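Local coordinates for metallophosphoesterase (Clostridium thermocellum, PDB 4J6O), which probably removes 2' or 3' phosphate from RNA ends as the manganese-binding phosphatase component of a bacterial Pnkp-Hen1 RNA repair system, at residues His21-Glu26 with Lys250-Pro255; Asp65-Gly70 with Glu75-Val80. One frame throughout, in Å; residues are numbered along the deposited sequence. Where two conformers were deposited one is given.

Interaction 1 of 2, residues His21-Glu26 with Lys250-Pro255; sequences HGCYDE and KTYYEP. With MN (manganese (II) ion), chain J.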
ATOM      1  N   HIS A  21      -4.994   0.269  -5.786  1.00 18.87           N
ATOM      2  CA  HIS A  21      -6.394  -0.089  -6.040  1.00 20.06           C
ATOM      3  C   HIS A  21      -6.619  -0.384  -7.546  1.00 23.81           C
ATOM      4  O   HIS A  21      -7.517   0.178  -8.194  1.00 21.87           O
ATOM      5  CB  HIS A  21      -7.323   1.032  -5.565  1.00 18.15           C
ATOM      6  CG  HIS A  21      -7.457   1.092  -4.082  1.00 19.52           C
ATOM      7  ND1 HIS A  21      -7.866   0.000  -3.343  1.00 18.87           N
ATOM      8  CD2 HIS A  21      -7.272   2.100  -3.202  1.00 18.63           C
ATOM      9  CE1 HIS A  21      -7.867   0.316  -2.063  1.00 18.57           C
ATOM     10  NE2 HIS A  21      -7.531   1.590  -1.949  1.00 17.28           N
ATOM     11  N   GLY A  22      -5.799  -1.271  -8.085  1.00 20.82           N
ATOM     12  CA  GLY A  22      -6.044  -1.810  -9.416  1.00 20.50           C
ATOM     13  C   GLY A  22      -5.656  -0.902 -10.565  1.00 21.49           C
ATOM     14  O   GLY A  22      -5.954  -1.212 -11.698  1.00 22.87           O
ATOM     15  N   CYS A  23      -5.028   0.231 -10.257  1.00 19.58           N
ATOM     16  CA  CYS A  23      -4.700   1.185 -11.315  1.00 18.73           C
ATOM     17  C   CYS A  23      -3.337   0.839 -11.982  1.00 20.68           C
ATOM     18  O   CYS A  23      -2.362   1.567 -11.813  1.00 22.42           O
ATOM     19  CB  CYS A  23      -4.665   2.571 -10.761  1.00 19.63           C
ATOM     20  SG  CYS A  23      -6.377   3.124 -10.295  1.00 22.39           S
ATOM     21  N   TYR A  24      -3.306  -0.270 -12.676  1.00 23.53           N
ATOM     22  CA  TYR A  24      -2.081  -0.699 -13.331  1.00 25.01           C
ATOM     23  C   TYR A  24      -1.492   0.347 -14.291  1.00 24.22           C
ATOM     24  O   TYR A  24      -0.261   0.524 -14.315  1.00 22.34           O
ATOM     25  CB  TYR A  24      -2.314  -2.011 -14.089  1.00 23.49           C
ATOM     26  CG  TYR A  24      -1.090  -2.453 -14.852  1.00 25.09           C
ATOM     27  CD1 TYR A  24      -0.096  -3.154 -14.208  1.00 28.36           C
ATOM     28  CD2 TYR A  24      -0.922  -2.106 -16.161  1.00 27.91           C
ATOM     29  CE1 TYR A  24       1.035  -3.551 -14.891  1.00 28.79           C
ATOM     30  CE2 TYR A  24       0.224  -2.495 -16.854  1.00 30.34           C
ATOM     31  CZ  TYR A  24       1.192  -3.208 -16.191  1.00 34.73           C
ATOM     32  OH  TYR A  24       2.339  -3.612 -16.869  1.00 38.73           O
ATOM     33  N   ASP A  25      -2.326   1.018 -15.106  1.00 24.93           N
ATOM     34  CA  ASP A  25      -1.764   1.881 -16.154  1.00 26.82           C
ATOM     35  C   ASP A  25      -0.955   2.984 -15.483  1.00 22.06           C
ATOM     36  O   ASP A  25       0.174   3.335 -15.940  1.00 23.41           O
ATOM     37  CB  ASP A  25      -2.865   2.481 -17.033  1.00 26.76           C
ATOM     38  CG  ASP A  25      -3.561   1.455 -17.898  1.00 29.80           C
ATOM     39  OD1 ASP A  25      -2.984   0.377 -18.135  1.00 31.67           O
ATOM     40  OD2 ASP A  25      -4.707   1.768 -18.366  1.00 33.29           O
ATOM     41  N   GLU A  26      -1.512   3.497 -14.387  1.00 22.57           N
ATOM     42  CA  GLU A  26      -0.901   4.627 -13.699  1.00 19.52           C
ATOM     43  C   GLU A  26       0.330   4.141 -12.952  1.00 23.11           C
ATOM     44  O   GLU A  26       1.304   4.856 -12.848  1.00 22.86           O
ATOM     45  CB  GLU A  26      -1.843   5.265 -12.680  1.00 18.40           C
ATOM     46  CG  GLU A  26      -2.995   6.103 -13.310  1.00 23.91           C
ATOM     47  CD  GLU A  26      -4.125   5.274 -13.852  1.00 23.29           C
ATOM     48  OE1 GLU A  26      -4.169   4.035 -13.702  1.00 22.43           O
ATOM     49  OE2 GLU A  26      -5.026   5.887 -14.470  1.00 25.73           O
ATOM     50  N   LYS A 250      -8.468   8.368 -15.835  1.00 31.05           N
ATOM     51  CA  LYS A 250      -9.929   8.455 -15.743  1.00 33.57           C
ATOM     52  C   LYS A 250     -10.307   8.420 -14.288  1.00 31.91           C
ATOM     53  O   LYS A 250      -9.494   8.074 -13.417  1.00 32.67           O
ATOM     54  CB  LYS A 250     -10.673   7.243 -16.374  1.00 38.32           C
ATOM     55  CG  LYS A 250     -10.199   6.778 -17.722  1.00 68.40           C
ATOM     56  CD  LYS A 250     -10.901   5.491 -18.181  1.00 71.82           C
ATOM     57  CE  LYS A 250     -10.227   4.941 -19.462  1.00 77.56           C
ATOM     58  NZ  LYS A 250      -9.961   5.978 -20.529  1.00 72.40           N
ATOM     59  N   THR A 251     -11.568   8.733 -14.024  1.00 36.20           N
ATOM     60  CA  THR A 251     -12.121   8.489 -12.693  1.00 38.00           C
ATOM     61  C   THR A 251     -12.674   7.063 -12.634  1.00 40.58           C
ATOM     62  O   THR A 251     -13.717   6.781 -13.200  1.00 41.02           O
ATOM     63  CB  THR A 251     -13.278   9.457 -12.355  1.00 45.32           C
ATOM     64  OG1 THR A 251     -12.766  10.779 -12.152  1.00 41.77           O
ATOM     65  CG2 THR A 251     -13.957   9.003 -11.096  1.00 41.68           C
ATOM     66  N   TYR A 252     -12.009   6.165 -11.920  1.00 30.99           N
ATOM     67  CA  TYR A 252     -12.399   4.757 -12.018  1.00 29.69           C
ATOM     68  C   TYR A 252     -13.450   4.385 -10.999  1.00 33.51           C
ATOM     69  O   TYR A 252     -14.184   3.425 -11.183  1.00 37.06           O
ATOM     70  CB  TYR A 252     -11.198   3.848 -11.787  1.00 26.99           C
ATOM     71  CG  TYR A 252     -10.066   4.032 -12.790  1.00 26.01           C
ATOM     72  CD1 TYR A 252     -10.178   3.538 -14.073  1.00 30.79           C
ATOM     73  CD2 TYR A 252      -8.903   4.701 -12.430  1.00 26.02           C
ATOM     74  CE1 TYR A 252      -9.166   3.705 -14.984  1.00 31.22           C
ATOM     75  CE2 TYR A 252      -7.868   4.897 -13.369  1.00 28.24           C
ATOM     76  CZ  TYR A 252      -8.022   4.369 -14.622  1.00 31.39           C
ATOM     77  OH  TYR A 252      -7.019   4.546 -15.568  1.00 32.25           O
ATOM     78  N   TYR A 253     -13.572   5.186  -9.952  1.00 30.49           N
ATOM     79  CA  TYR A 253     -14.388   4.773  -8.796  1.00 32.29           C
ATOM     80  C   TYR A 253     -14.786   6.022  -8.053  1.00 32.97           C
ATOM     81  O   TYR A 253     -14.054   6.997  -8.039  1.00 33.73           O
ATOM     82  CB  TYR A 253     -13.575   3.838  -7.875  1.00 27.85           C
ATOM     83  CG  TYR A 253     -14.483   2.891  -7.117  1.00 30.05           C
ATOM     84  CD1 TYR A 253     -14.843   1.660  -7.656  1.00 35.46           C
ATOM     85  CD2 TYR A 253     -14.950   3.239  -5.871  1.00 30.76           C
ATOM     86  CE1 TYR A 253     -15.643   0.779  -6.964  1.00 32.76           C
ATOM     87  CE2 TYR A 253     -15.754   2.360  -5.150  1.00 32.25           C
ATOM     88  CZ  TYR A 253     -16.128   1.157  -5.718  1.00 38.54           C
ATOM     89  OH  TYR A 253     -16.963   0.330  -4.976  1.00 47.65           O
ATOM     90  N   GLU A 254     -15.975   6.045  -7.446  1.00 32.76           N
ATOM     91  CA  GLU A 254     -16.406   7.217  -6.695  1.00 36.15           C
ATOM     92  C   GLU A 254     -15.907   7.215  -5.276  1.00 41.18           C
ATOM     93  O   GLU A 254     -15.981   6.177  -4.580  1.00 39.51           O
ATOM     94  CB  GLU A 254     -17.946   7.288  -6.639  1.00 43.36           C
ATOM     95  CG  GLU A 254     -18.653   6.565  -7.784  1.00 83.42           C
ATOM     96  CD  GLU A 254     -20.106   6.998  -7.981  1.00100.74           C
ATOM     97  OE1 GLU A 254     -20.656   7.726  -7.116  1.00 89.75           O
ATOM     98  OE2 GLU A 254     -20.697   6.605  -9.016  1.00105.07           O
ATOM     99  N   PRO A 255     -15.406   8.376  -4.803  1.00 39.93           N
ATOM    100  CA  PRO A 255     -14.896   8.410  -3.423  1.00 36.61           C
ATOM    101  C   PRO A 255     -16.028   8.343  -2.404  1.00 36.89           C
ATOM    102  O   PRO A 255     -17.205   8.393  -2.815  1.00 39.60           O
ATOM    103  CB  PRO A 255     -14.122   9.735  -3.352  1.00 44.15           C
ATOM    104  CG  PRO A 255     -14.726  10.591  -4.429  1.00 40.68           C
ATOM    105  CD  PRO A 255     -15.202   9.652  -5.527  1.00 42.62           C
TER
HETATM  106 MN    MN J 508      -7.060   2.480   0.109  1.00 18.86          MN
HETATM  107  O   HOH W   1      -6.614   3.763 -18.018  1.00 43.51           O
HETATM  108  O   HOH W   2      -7.517   4.594  -0.697  1.00 20.73           O

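Interaction 2 of 2, residues Asp65-Gly70 with Glu75-Val80; sequences DLVDRG and EVLKLV. With MN (manganese (II) ion), chain J.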
ATOM      1  N   ASP A  65      -2.913  -1.817  -0.235  1.00 17.48           N
ATOM      2  CA  ASP A  65      -4.209  -1.531  -0.909  1.00 16.91           C
ATOM      3  C   ASP A  65      -3.995  -1.623  -2.423  1.00 18.40           C
ATOM      4  O   ASP A  65      -4.265  -0.697  -3.195  1.00 19.43           O
ATOM      5  CB  ASP A  65      -4.796  -0.195  -0.489  1.00 18.78           C
ATOM      6  CG  ASP A  65      -5.823  -0.353   0.672  1.00 23.92           C
ATOM      7  OD1 ASP A  65      -5.860  -1.457   1.231  1.00 19.19           O
ATOM      8  OD2 ASP A  65      -6.541   0.595   1.017  1.00 18.58           O
ATOM      9  N   LEU A  66      -3.445  -2.771  -2.825  1.00 18.99           N
ATOM     10  CA  LEU A  66      -3.217  -3.127  -4.257  1.00 18.72           C
ATOM     11  C   LEU A  66      -4.508  -3.481  -4.965  1.00 21.32           C
ATOM     12  O   LEU A  66      -4.635  -3.258  -6.181  1.00 20.94           O
ATOM     13  CB  LEU A  66      -2.266  -4.352  -4.325  1.00 19.86           C
ATOM     14  CG  LEU A  66      -0.977  -4.241  -3.549  1.00 22.23           C
ATOM     15  CD1 LEU A  66      -0.222  -5.582  -3.785  1.00 25.15           C
ATOM     16  CD2 LEU A  66      -0.136  -3.047  -4.003  1.00 18.72           C
ATOM     17  N   VAL A  67      -5.478  -4.013  -4.196  1.00 20.23           N
ATOM     18  CA  VAL A  67      -6.676  -4.573  -4.790  1.00 21.48           C
ATOM     19  C   VAL A  67      -7.897  -3.706  -4.545  1.00 21.36           C
ATOM     20  O   VAL A  67      -7.816  -2.717  -3.841  1.00 22.03           O
ATOM     21  CB  VAL A  67      -6.911  -6.007  -4.225  1.00 22.62           C
ATOM     22  CG1 VAL A  67      -5.654  -6.895  -4.447  1.00 23.36           C
ATOM     23  CG2 VAL A  67      -7.200  -5.952  -2.728  1.00 23.90           C
ATOM     24  N   ASP A  68      -8.999  -4.052  -5.228  1.00 24.28           N
ATOM     25  CA  ASP A  68     -10.308  -3.380  -5.140  1.00 21.71           C
ATOM     26  C   ASP A  68     -10.421  -2.140  -6.000  1.00 25.07           C
ATOM     27  O   ASP A  68      -9.420  -1.450  -6.233  1.00 22.70           O
ATOM     28  CB  ASP A  68     -10.671  -3.058  -3.686  1.00 24.12           C
ATOM     29  CG  ASP A  68     -10.970  -4.333  -2.859  1.00 27.87           C
ATOM     30  OD1 ASP A  68     -10.854  -5.452  -3.393  1.00 27.14           O
ATOM     31  OD2 ASP A  68     -11.270  -4.177  -1.666  1.00 29.14           O
ATOM     32  N   ARG A  69     -11.625  -1.922  -6.538  1.00 25.66           N
ATOM     33  CA  ARG A  69     -12.076  -0.680  -7.182  1.00 24.51           C
ATOM     34  C   ARG A  69     -11.648  -0.522  -8.616  1.00 25.77           C
ATOM     35  O   ARG A  69     -12.472  -0.300  -9.504  1.00 27.32           O
ATOM     36  CB  ARG A  69     -11.679   0.587  -6.439  1.00 21.78           C
ATOM     37  CG  ARG A  69     -12.328   0.708  -5.049  1.00 24.59           C
ATOM     38  CD  ARG A  69     -11.985   2.034  -4.414  1.00 25.47           C
ATOM     39  NE  ARG A  69     -12.675   2.225  -3.121  1.00 24.28           N
ATOM     40  CZ  ARG A  69     -12.060   2.229  -1.944  1.00 24.51           C
ATOM     41  NH1 ARG A  69     -10.744   2.002  -1.853  1.00 23.46           N
ATOM     42  NH2 ARG A  69     -12.762   2.428  -0.819  1.00 25.04           N
ATOM     43  N   GLY A  70     -10.344  -0.617  -8.842  1.00 23.79           N
ATOM     44  CA  GLY A  70      -9.827  -0.288 -10.171  1.00 25.01           C
ATOM     45  C   GLY A  70      -9.922  -1.361 -11.242  1.00 24.98           C
ATOM     46  O   GLY A  70     -10.341  -2.491 -10.985  1.00 26.29           O
ATOM     47  N   GLU A  75      -3.339  -7.507 -12.868  1.00 28.95           N
ATOM     48  CA  GLU A  75      -2.078  -7.054 -13.439  0.59 29.00           C
ATOM     49  C   GLU A  75      -1.251  -6.356 -12.366  1.00 32.86           C
ATOM     50  O   GLU A  75      -0.036  -6.583 -12.295  1.00 27.77           O
ATOM     51  CB  GLU A  75      -2.287  -6.129 -14.636  0.59 29.79           C
ATOM     52  CG  GLU A  75      -2.881  -6.829 -15.862  0.59 44.45           C
ATOM     53  CD  GLU A  75      -2.248  -8.190 -16.155  0.59 56.15           C
ATOM     54  OE1 GLU A  75      -1.015  -8.251 -16.375  0.59 36.83           O
ATOM     55  OE2 GLU A  75      -2.993  -9.201 -16.151  0.59 53.41           O
ATOM     56  N   VAL A  76      -1.903  -5.516 -11.543  1.00 27.54           N
ATOM     57  CA  VAL A  76      -1.194  -4.928 -10.415  1.00 21.70           C
ATOM     58  C   VAL A  76      -0.596  -6.035  -9.534  1.00 26.17           C
ATOM     59  O   VAL A  76       0.546  -5.973  -9.109  1.00 25.20           O
ATOM     60  CB  VAL A  76      -2.117  -4.037  -9.540  1.00 21.23           C
ATOM     61  CG1 VAL A  76      -1.418  -3.604  -8.261  1.00 21.09           C
ATOM     62  CG2 VAL A  76      -2.550  -2.785 -10.339  1.00 25.21           C
ATOM     63  N   LEU A  77      -1.397  -7.050  -9.239  1.00 25.63           N
ATOM     64  CA  LEU A  77      -0.912  -8.110  -8.370  1.00 28.75           C
ATOM     65  C   LEU A  77       0.277  -8.830  -8.987  1.00 30.05           C
ATOM     66  O   LEU A  77       1.295  -9.091  -8.315  1.00 28.46           O
ATOM     67  CB  LEU A  77      -2.036  -9.117  -8.100  1.00 25.58           C
ATOM     68  CG  LEU A  77      -2.986  -8.652  -7.009  1.00 27.76           C
ATOM     69  CD1 LEU A  77      -4.243  -9.508  -7.081  1.00 30.40           C
ATOM     70  CD2 LEU A  77      -2.337  -8.764  -5.653  1.00 25.06           C
ATOM     71  N   LYS A  78       0.169  -9.144 -10.264  1.00 29.57           N
ATOM     72  CA  LYS A  78       1.280  -9.869 -10.904  1.00 29.99           C
ATOM     73  C   LYS A  78       2.555  -9.038 -10.871  1.00 30.80           C
ATOM     74  O   LYS A  78       3.643  -9.548 -10.656  1.00 31.94           O
ATOM     75  CB  LYS A  78       0.915 -10.195 -12.352  1.00 34.01           C
ATOM     76  CG  LYS A  78      -0.183 -11.223 -12.458  1.00 32.12           C
ATOM     77  CD  LYS A  78      -0.696 -11.360 -13.861  1.00 37.27           C
ATOM     78  CE  LYS A  78      -1.981 -12.150 -13.869  1.00 38.76           C
ATOM     79  NZ  LYS A  78      -2.333 -12.444 -15.243  1.00 39.12           N
ATOM     80  N   LEU A  79       2.414  -7.754 -11.156  1.00 27.30           N
ATOM     81  CA  LEU A  79       3.565  -6.872 -11.201  1.00 26.49           C
ATOM     82  C   LEU A  79       4.185  -6.781  -9.811  1.00 26.46           C
ATOM     83  O   LEU A  79       5.380  -6.965  -9.659  1.00 29.00           O
ATOM     84  CB  LEU A  79       3.186  -5.490 -11.757  1.00 26.82           C
ATOM     85  CG  LEU A  79       4.330  -4.485 -11.761  1.00 29.75           C
ATOM     86  CD1 LEU A  79       5.297  -4.914 -12.863  1.00 28.27           C
ATOM     87  CD2 LEU A  79       3.816  -3.048 -12.034  1.00 30.74           C
ATOM     88  N   VAL A  80       3.377  -6.467  -8.793  1.00 23.96           N
ATOM     89  CA  VAL A  80       3.920  -6.279  -7.455  1.00 23.75           C
ATOM     90  C   VAL A  80       4.526  -7.562  -6.848  1.00 24.09           C
ATOM     91  O   VAL A  80       5.626  -7.540  -6.263  1.00 25.37           O
ATOM     92  CB  VAL A  80       2.830  -5.724  -6.497  1.00 23.72           C
ATOM     93  CG1 VAL A  80       3.376  -5.637  -5.096  1.00 24.10           C
ATOM     94  CG2 VAL A  80       2.411  -4.373  -7.007  1.00 22.90           C
TER
HETATM   95 MN    MN J 508      -7.060   2.480   0.109  1.00 18.86          MN
HETATM   96  O   HOH W   2      -7.517   4.594  -0.697  1.00 20.73           O

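Interaction 1 of 2, residues His21-Glu26 with Lys250-Pro255
Cys23 and Tyr252 bring the two backbones to their nearest approach, 8.5 Å between their CA atoms, too far for backbone-to-backbone bonding there, so side chains make the contact between the segments. His21-Glu26 starts at the histidine of the Asp-x-His metal motif (Asp19 and His21) of the calcineurin-like phosphoesterase fold and leads into helix 24-33. Its backbone bends at an inverse gamma turn centred on Cys23, which also takes the N-cap position of the helix. Lys250-Pro255 is irregular chain following the edge strand 242-247.

Nearly the whole contact is made by the Tyr252 side chain, which reaches across to the first turn of the helix. Cys23 SG approaches the CD2-CE2 bond of the ring obliquely, 3.7 Å from Tyr252 CD2, in a sulfur-aromatic contact whose line from ring centroid to SG runs 47° off the ring normal. Beyond it the Tyr252 OH donates to Glu26 OE2, 2.6 Å away, which accepts on its syn lone pair. The Glu26 chain bends at chi2 (78°) to bring its carboxylate to the ring edge, and the two planes stand almost perpendicular, 87° apart. Glu26 OE2 also accepts from the backbone N of Leu249, so one carboxylate oxygen holds the tyrosine and the chain just before Lys250. Within 250-255, Lys250 CB lies over the rim of one face.

At the start of the segment His21 NE2 binds the manganese at 2.3 Å. At the other end, a water donates to both the Tyr252 OH and Asp25 OD2, and lies 2.8 Å from Asp25 OD2.

Interaction 2 of 2, residues Asp65-Gly70 with Glu75-Val80
Leu66 is the main bump here, pushing its side chain against one side of helix 73-86, where Val76 and Val80, one turn apart, receive it. This is the loop-to-helix connection after strand 59-62 in the calcineurin-like fold, the loop carrying the Gly-Asp-x-x-Asp-Arg-Gly sequence of these phosphatases. With CG set beside the backbone N (chi1 -52°), the leucine directs its branched end at Val80, and the two meet tip to tip: Leu66 CD1 lies 3.8 Å from Val80 CG1. Nearer the loop backbone, Val76 CG1 is 4.1 Å from Leu66 CB and 3.8 Å from the Leu66 carbonyl O.

Val67 makes a second, smaller bump. Its CG1 methyl lodges against the forked end of Leu77, 4.0 Å from both Leu77 CD1 and Leu77 CD2, the two side chains crossing at a slant. Phe136 and Phe129 of helix 127-138 close round this patch, the first against Leu66 and Val80, the second against Leu77.

Asp65, immediately before the hydrophobic pair, turns its carboxylate to the manganese, with OD2 2.2 Å from the metal. Apolar side chains thus join loop to helix, and the fit depends on shape, while Asp65, next in the chain to Leu66, supplies a metal ligand.

Interactions 1 and 2 lie with their centres about 10 Å apart and share one manganese, to which interaction 1 gives His21 and interaction 2 gives Asp65, with Asp19 as a further ligand. A water molecule completes part of the same coordination shell. The two metal-bearing loops are also tied directly: His21 ND1 is 2.8 Å from Val67 O in a probable hydrogen bond that would orient the imidazole, and His21 N is 2.9 Å from Asp65 O. Away from the metal, Tyr24 of 21-26 packs on Glu75 and Val76 of 75-80, so helices 24-33 and 73-86 also meet. Arg69 touches both His21 and Tyr253, linking the 65-70 loop to each segment of interaction 1.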